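PDB 4TLV: ADP-ribosylating toxin CARDS, which transfers ADP-ribosyl groups from NAD(+) to target proteins, vacuolates mammalian cells and disrupts respiratory epithelium. Local coordinates for residues 442-447 against 582-587; 540-545 against 586-591. All coordinates share one frame; numbering follows the deposited sequence.

Interaction 1: residues 442-447 against 582-587; sequences VDVQLG and ILVKDG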
loop_
_atom_site.group_PDB
_atom_site.type_symbol
_atom_site.label_atom_id
_atom_site.label_comp_id
_atom_site.label_asym_id
_atom_site.label_seq_id
_atom_site.Cartn_x
_atom_site.Cartn_y
_atom_site.Cartn_z
ATOM N N VAL A 442 -0.625 -8.853 0.865
ATOM C CA VAL A 442 -1.778 -8.283 1.578
ATOM C C VAL A 442 -2.179 -9.221 2.704
ATOM O O VAL A 442 -2.280 -10.435 2.494
ATOM C CB VAL A 442 -3.027 -8.114 0.664
ATOM C CG1 VAL A 442 -4.181 -7.470 1.453
ATOM C CG2 VAL A 442 -2.687 -7.285 -0.562
ATOM N N ASP A 443 -2.359 -8.677 3.903
ATOM C CA ASP A 443 -2.890 -9.464 5.023
ATOM C C ASP A 443 -4.389 -9.628 4.803
ATOM O O ASP A 443 -5.135 -8.647 4.849
ATOM C CB ASP A 443 -2.604 -8.756 6.351
ATOM C CG ASP A 443 -3.006 -9.593 7.583
ATOM O OD1 ASP A 443 -3.752 -10.580 7.445
ATOM O OD2 ASP A 443 -2.570 -9.245 8.702
ATOM N N VAL A 444 -4.825 -10.847 4.491
ATOM C CA VAL A 444 -6.239 -11.072 4.183
ATOM C C VAL A 444 -6.975 -11.746 5.345
ATOM O O VAL A 444 -8.206 -11.736 5.394
ATOM C CB VAL A 444 -6.440 -11.849 2.856
ATOM C CG1 VAL A 444 -6.022 -10.982 1.653
ATOM C CG2 VAL A 444 -5.661 -13.180 2.869
ATOM N N GLN A 445 -6.223 -12.318 6.287
ATOM C CA GLN A 445 -6.834 -12.778 7.523
ATOM C C GLN A 445 -8.091 -13.650 7.269
ATOM O O GLN A 445 -9.130 -13.451 7.904
ATOM C CB GLN A 445 -7.187 -11.555 8.363
ATOM C CG GLN A 445 -7.372 -11.806 9.843
ATOM C CD GLN A 445 -7.517 -10.520 10.655
ATOM O OE1 GLN A 445 -7.900 -9.470 10.128
ATOM N NE2 GLN A 445 -7.217 -10.605 11.951
ATOM N N LEU A 446 -7.994 -14.609 6.348
ATOM C CA LEU A 446 -9.178 -15.379 5.921
ATOM C C LEU A 446 -9.788 -16.148 7.073
ATOM O O LEU A 446 -9.079 -16.680 7.914
ATOM C CB LEU A 446 -8.854 -16.357 4.795
ATOM C CG LEU A 446 -8.162 -15.771 3.560
ATOM C CD1 LEU A 446 -7.970 -16.862 2.531
ATOM C CD2 LEU A 446 -8.963 -14.583 2.985
ATOM N N GLY A 447 -11.113 -16.219 7.095
ATOM C CA GLY A 447 -11.794 -16.998 8.113
ATOM C C GLY A 447 -13.222 -17.257 7.686
ATOM O O GLY A 447 -13.604 -16.966 6.560
ATOM N N ILE A 582 -16.491 -16.175 2.685
ATOM C CA ILE A 582 -15.224 -16.175 3.401
ATOM C C ILE A 582 -14.981 -14.782 3.993
ATOM O O ILE A 582 -15.155 -13.778 3.299
ATOM C CB ILE A 582 -14.045 -16.562 2.464
ATOM C CG1 ILE A 582 -14.378 -17.801 1.612
ATOM C CG2 ILE A 582 -12.725 -16.733 3.268
ATOM C CD1 ILE A 582 -14.774 -19.052 2.454
ATOM N N LEU A 583 -14.592 -14.708 5.266
ATOM C CA LEU A 583 -14.222 -13.424 5.861
ATOM C C LEU A 583 -12.871 -12.978 5.311
ATOM O O LEU A 583 -11.929 -13.776 5.268
ATOM C CB LEU A 583 -14.104 -13.533 7.385
ATOM C CG LEU A 583 -15.380 -13.740 8.197
ATOM C CD1 LEU A 583 -15.024 -14.130 9.628
ATOM C CD2 LEU A 583 -16.186 -12.458 8.183
ATOM N N VAL A 584 -12.775 -11.704 4.932
ATOM C CA VAL A 584 -11.522 -11.106 4.462
ATOM C C VAL A 584 -11.319 -9.754 5.157
ATOM O O VAL A 584 -12.272 -8.990 5.336
ATOM C CB VAL A 584 -11.536 -10.869 2.931
ATOM C CG1 VAL A 584 -10.099 -10.664 2.405
ATOM C CG2 VAL A 584 -12.192 -12.045 2.194
ATOM N N LYS A 585 -10.079 -9.455 5.535
ATOM C CA LYS A 585 -9.785 -8.233 6.274
ATOM C C LYS A 585 -10.345 -6.994 5.552
ATOM O O LYS A 585 -10.118 -6.803 4.360
ATOM C CB LYS A 585 -8.268 -8.111 6.483
ATOM C CG LYS A 585 -7.799 -6.846 7.241
ATOM C CD LYS A 585 -6.320 -6.995 7.668
ATOM C CE LYS A 585 -5.697 -5.669 8.107
ATOM N NZ LYS A 585 -6.472 -5.057 9.217
ATOM N N ASP A 586 -11.074 -6.159 6.269
ATOM C CA ASP A 586 -11.626 -4.943 5.670
ATOM C C ASP A 586 -10.524 -4.131 5.022
ATOM O O ASP A 586 -9.508 -3.877 5.659
ATOM C CB ASP A 586 -12.274 -4.060 6.731
ATOM C CG ASP A 586 -13.752 -4.304 6.859
ATOM O OD1 ASP A 586 -14.128 -5.264 7.563
ATOM O OD2 ASP A 586 -14.533 -3.529 6.260
ATOM N N GLY A 587 -10.746 -3.710 3.777
ATOM C CA GLY A 587 -9.803 -2.855 3.064
ATOM C C GLY A 587 -8.704 -3.580 2.311
ATOM O O GLY A 587 -7.833 -2.947 1.721
#
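Val444, Leu446 and Gly447 meet Ile582 to Lys585 where the segment just after the first strand of the D3 beta-trefoil pairs antiparallel with the end of its last strand, a junction that joins the beginning of the domain to its end. The backbone carries the polar part. Gly447 and Leu583 form a single hydrogen-bonded antiparallel pair: Leu583 N donates to Gly447 O at 2.8 Å, and Gly447 N returns a bond to Leu583 O at 3.2 Å. A third bond runs from Lys585 N to Val444 O (3.0 Å). Between it and the Gly447-Leu583 pair, two residues on one side, Gln445 and Leu446, face one on the other, Val584, and Gln445 takes a positive phi (49°). Weaker CA-H...O contacts accompany them, notably Leu446 CA to Leu583 O at 3.3 Å, which gives that carbonyl a second donor.

The apolar part lies on the side marked by Val444, Leu446 and Val584, whose side chains point the same way. Val584 CG1, anti to the backbone N (chi1 -162°), reaches Val444 CB at 3.9 Å and also approaches Leu446 CD2. Phe528 of strand 526-529 packs on all three. Ile582 CG2 adds a contact to Leu446 CB.

Gln445 and Lys585 meet at a slant. The Gln445 amide is held through NE2 by Thr468 O, and Asp443 OD2 accepts from Gly471 N; the ammonium of Lys585 stays apart from that carboxylate. What Lys585 brings to the contact is its aliphatic chain, with CD lying 3.5 Å from Asp443 O and 3.8 Å from Gln445 OE1.

Interaction 2: residues 540-545 against 586-591; sequences GLNFRH and DGFDRF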
loop_
_atom_site.group_PDB
_atom_site.type_symbol
_atom_site.label_atom_id
_atom_site.label_comp_id
_atom_site.label_asym_id
_atom_site.label_seq_id
_atom_site.Cartn_x
_atom_site.Cartn_y
_atom_site.Cartn_z
ATOM N N GLY A 540 -22.058 -6.049 9.915
ATOM C CA GLY A 540 -20.820 -5.312 9.716
ATOM C C GLY A 540 -19.639 -6.123 9.206
ATOM O O GLY A 540 -18.508 -5.620 9.166
ATOM N N LEU A 541 -19.883 -7.374 8.810
ATOM C CA LEU A 541 -18.789 -8.243 8.353
ATOM C C LEU A 541 -18.430 -8.077 6.877
ATOM O O LEU A 541 -19.284 -7.756 6.056
ATOM C CB LEU A 541 -19.108 -9.714 8.644
ATOM C CG LEU A 541 -19.357 -10.034 10.128
ATOM C CD1 LEU A 541 -19.827 -11.467 10.287
ATOM C CD2 LEU A 541 -18.109 -9.790 10.974
ATOM N N ASN A 542 -17.164 -8.342 6.552
ATOM C CA ASN A 542 -16.649 -8.242 5.183
ATOM C C ASN A 542 -16.472 -9.638 4.574
ATOM O O ASN A 542 -15.539 -10.367 4.937
ATOM C CB ASN A 542 -15.311 -7.488 5.198
ATOM C CG ASN A 542 -14.900 -6.987 3.829
ATOM O OD1 ASN A 542 -15.731 -6.513 3.050
ATOM N ND2 ASN A 542 -13.604 -7.088 3.527
ATOM N N PHE A 543 -17.382 -10.017 3.671
ATOM C CA PHE A 543 -17.336 -11.332 3.022
ATOM C C PHE A 543 -16.991 -11.216 1.540
ATOM O O PHE A 543 -17.317 -10.213 0.885
ATOM C CB PHE A 543 -18.714 -12.016 3.098
ATOM C CG PHE A 543 -19.131 -12.416 4.477
ATOM C CD1 PHE A 543 -18.421 -13.374 5.192
ATOM C CD2 PHE A 543 -20.284 -11.886 5.036
ATOM C CE1 PHE A 543 -18.839 -13.763 6.464
ATOM C CE2 PHE A 543 -20.702 -12.267 6.301
ATOM C CZ PHE A 543 -19.980 -13.204 7.013
ATOM N N ARG A 544 -16.347 -12.255 1.010
ATOM C CA ARG A 544 -16.155 -12.429 -0.424
ATOM C C ARG A 544 -16.287 -13.907 -0.776
ATOM O O ARG A 544 -16.082 -14.775 0.072
ATOM C CB ARG A 544 -14.749 -11.984 -0.848
ATOM C CG ARG A 544 -14.426 -10.505 -0.604
ATOM C CD ARG A 544 -15.226 -9.595 -1.562
ATOM N NE ARG A 544 -14.759 -8.203 -1.435
ATOM C CZ ARG A 544 -15.099 -7.382 -0.446
ATOM N NH1 ARG A 544 -15.937 -7.775 0.516
ATOM N NH2 ARG A 544 -14.613 -6.146 -0.422
ATOM N N HIS A 545 -16.601 -14.186 -2.035
ATOM C CA HIS A 545 -16.376 -15.509 -2.597
ATOM C C HIS A 545 -14.927 -15.584 -3.092
ATOM O O HIS A 545 -14.345 -14.571 -3.480
ATOM C CB HIS A 545 -17.352 -15.785 -3.747
ATOM C CG HIS A 545 -18.779 -15.889 -3.304
ATOM N ND1 HIS A 545 -19.843 -15.575 -4.121
ATOM C CD2 HIS A 545 -19.313 -16.239 -2.109
ATOM C CE1 HIS A 545 -20.974 -15.745 -3.456
ATOM N NE2 HIS A 545 -20.680 -16.149 -2.233
ATOM N N ASP A 586 -11.074 -6.159 6.269
ATOM C CA ASP A 586 -11.626 -4.943 5.670
ATOM C C ASP A 586 -10.524 -4.131 5.022
ATOM O O ASP A 586 -9.508 -3.877 5.659
ATOM C CB ASP A 586 -12.274 -4.060 6.731
ATOM C CG ASP A 586 -13.752 -4.304 6.859
ATOM O OD1 ASP A 586 -14.128 -5.264 7.563
ATOM O OD2 ASP A 586 -14.533 -3.529 6.260
ATOM N N GLY A 587 -10.746 -3.710 3.777
ATOM C CA GLY A 587 -9.803 -2.855 3.064
ATOM C C GLY A 587 -8.704 -3.580 2.311
ATOM O O GLY A 587 -7.833 -2.947 1.721
ATOM N N PHE A 588 -8.733 -4.909 2.332
ATOM C CA PHE A 588 -7.701 -5.710 1.696
ATOM C C PHE A 588 -7.599 -5.411 0.194
ATOM O O PHE A 588 -6.548 -5.592 -0.392
ATOM C CB PHE A 588 -7.972 -7.205 1.890
ATOM C CG PHE A 588 -9.004 -7.749 0.943
ATOM C CD1 PHE A 588 -10.359 -7.509 1.164
ATOM C CD2 PHE A 588 -8.620 -8.456 -0.183
ATOM C CE1 PHE A 588 -11.317 -7.997 0.277
ATOM C CE2 PHE A 588 -9.563 -8.936 -1.076
ATOM C CZ PHE A 588 -10.906 -8.711 -0.854
ATOM N N ASP A 589 -8.699 -4.986 -0.426
ATOM C CA ASP A 589 -8.701 -4.754 -1.881
ATOM C C ASP A 589 -8.413 -3.286 -2.266
ATOM O O ASP A 589 -8.617 -2.878 -3.421
ATOM C CB ASP A 589 -10.007 -5.266 -2.530
ATOM C CG ASP A 589 -11.269 -4.865 -1.750
ATOM O OD1 ASP A 589 -11.161 -4.140 -0.736
ATOM O OD2 ASP A 589 -12.382 -5.299 -2.142
ATOM N N ARG A 590 -7.889 -2.515 -1.316
ATOM C CA ARG A 590 -7.592 -1.102 -1.549
ATOM C C ARG A 590 -6.113 -0.706 -1.453
ATOM O O ARG A 590 -5.759 0.416 -1.823
ATOM C CB ARG A 590 -8.420 -0.219 -0.611
ATOM C CG ARG A 590 -9.929 -0.427 -0.750
ATOM C CD ARG A 590 -10.704 0.819 -0.311
ATOM N NE ARG A 590 -10.019 1.525 0.771
ATOM C CZ ARG A 590 -10.266 1.313 2.058
ATOM N NH1 ARG A 590 -11.192 0.419 2.406
ATOM N NH2 ARG A 590 -9.596 1.992 2.990
ATOM N N PHE A 591 -5.260 -1.601 -0.960
ATOM C CA PHE A 591 -3.861 -1.256 -0.685
ATOM C C PHE A 591 -2.861 -1.898 -1.670
ATOM O O PHE A 591 -3.136 -2.872 -2.368
ATOM C CB PHE A 591 -3.461 -1.698 0.723
ATOM C CG PHE A 591 -4.065 -0.897 1.833
ATOM C CD1 PHE A 591 -5.322 -1.208 2.328
ATOM C CD2 PHE A 591 -3.345 0.125 2.441
ATOM C CE1 PHE A 591 -5.871 -0.489 3.379
ATOM C CE2 PHE A 591 -3.884 0.835 3.498
ATOM C CZ PHE A 591 -5.145 0.529 3.970
ATOM O OXT PHE A 591 -1.708 -1.475 -1.768
HETATM O O HOH W 1 -16.801 -4.686 7.051
HETATM O O HOH W 2 -12.528 -4.719 1.844
HETATM O O HOH W 3 -12.924 -7.588 -3.454
#
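Arg544 and Asp589 form a salt bridge in which Arg544 NH2 donates to Asp589 OD2 at 2.9 Å, nearly straight at 163°. The carboxylate oxygen lies close to the guanidinium plane and is met from the syn side, 29° out of the carboxylate plane. Water 3 doubles the link, accepting from Arg544 NE and donating to Asp589 OD2. On the far nitrogen, Arg544 NH1 donates to Asn542 OD1 and to Phe543 O, both at 2.8 Å, so hydrogen bonds on all three nitrogens fix the rotation of the group. Water 2 ties Gly587 N to Asp589 OD1 and accepts a weak bond from Asn542 ND2, which also bonds to Val584 O. Farther out, water 1 lies between Gly540 O and Asp586 OD2, close enough to bridge them.

Packing adds to this network. Phe588 CE1 lies over one guanidinium face, offset toward its rim and 3.8 Å from Arg544 NH2, with ring and guanidinium planes 59° apart. Asn542 CB rests 3.5 Å from Asp586 OD1, while Phe588 also meets the ring of Phe528. A type I beta turn, Gly587 to Arg590, carries Phe588 and Asp589 to Arg544: a C-terminal tail folded against a strand of the D3 beta-trefoil.

Overall arrangement
Interactions 1 and 2 lie about 6 Å apart between centres and share Asp586 and Gly587. Along the chain, 442-447 comes first, then 540-545, and both meet the last residues, 582-591. In the D3 sheet, strand 578-583 lies between strands 554-558 and 543-548; at its end, at Leu583, the opening segment of D3 joins the edge away from 543-548. The backbone of Ile582 bonds to Arg544, and Leu583 packs on Phe543. Together the two contacts bring the beginning and the end of D3 to one place. Beyond them the terminus reaches the mART domain, where Arg590 forms a salt bridge with Glu54 and Phe591 O accepts from Arg93.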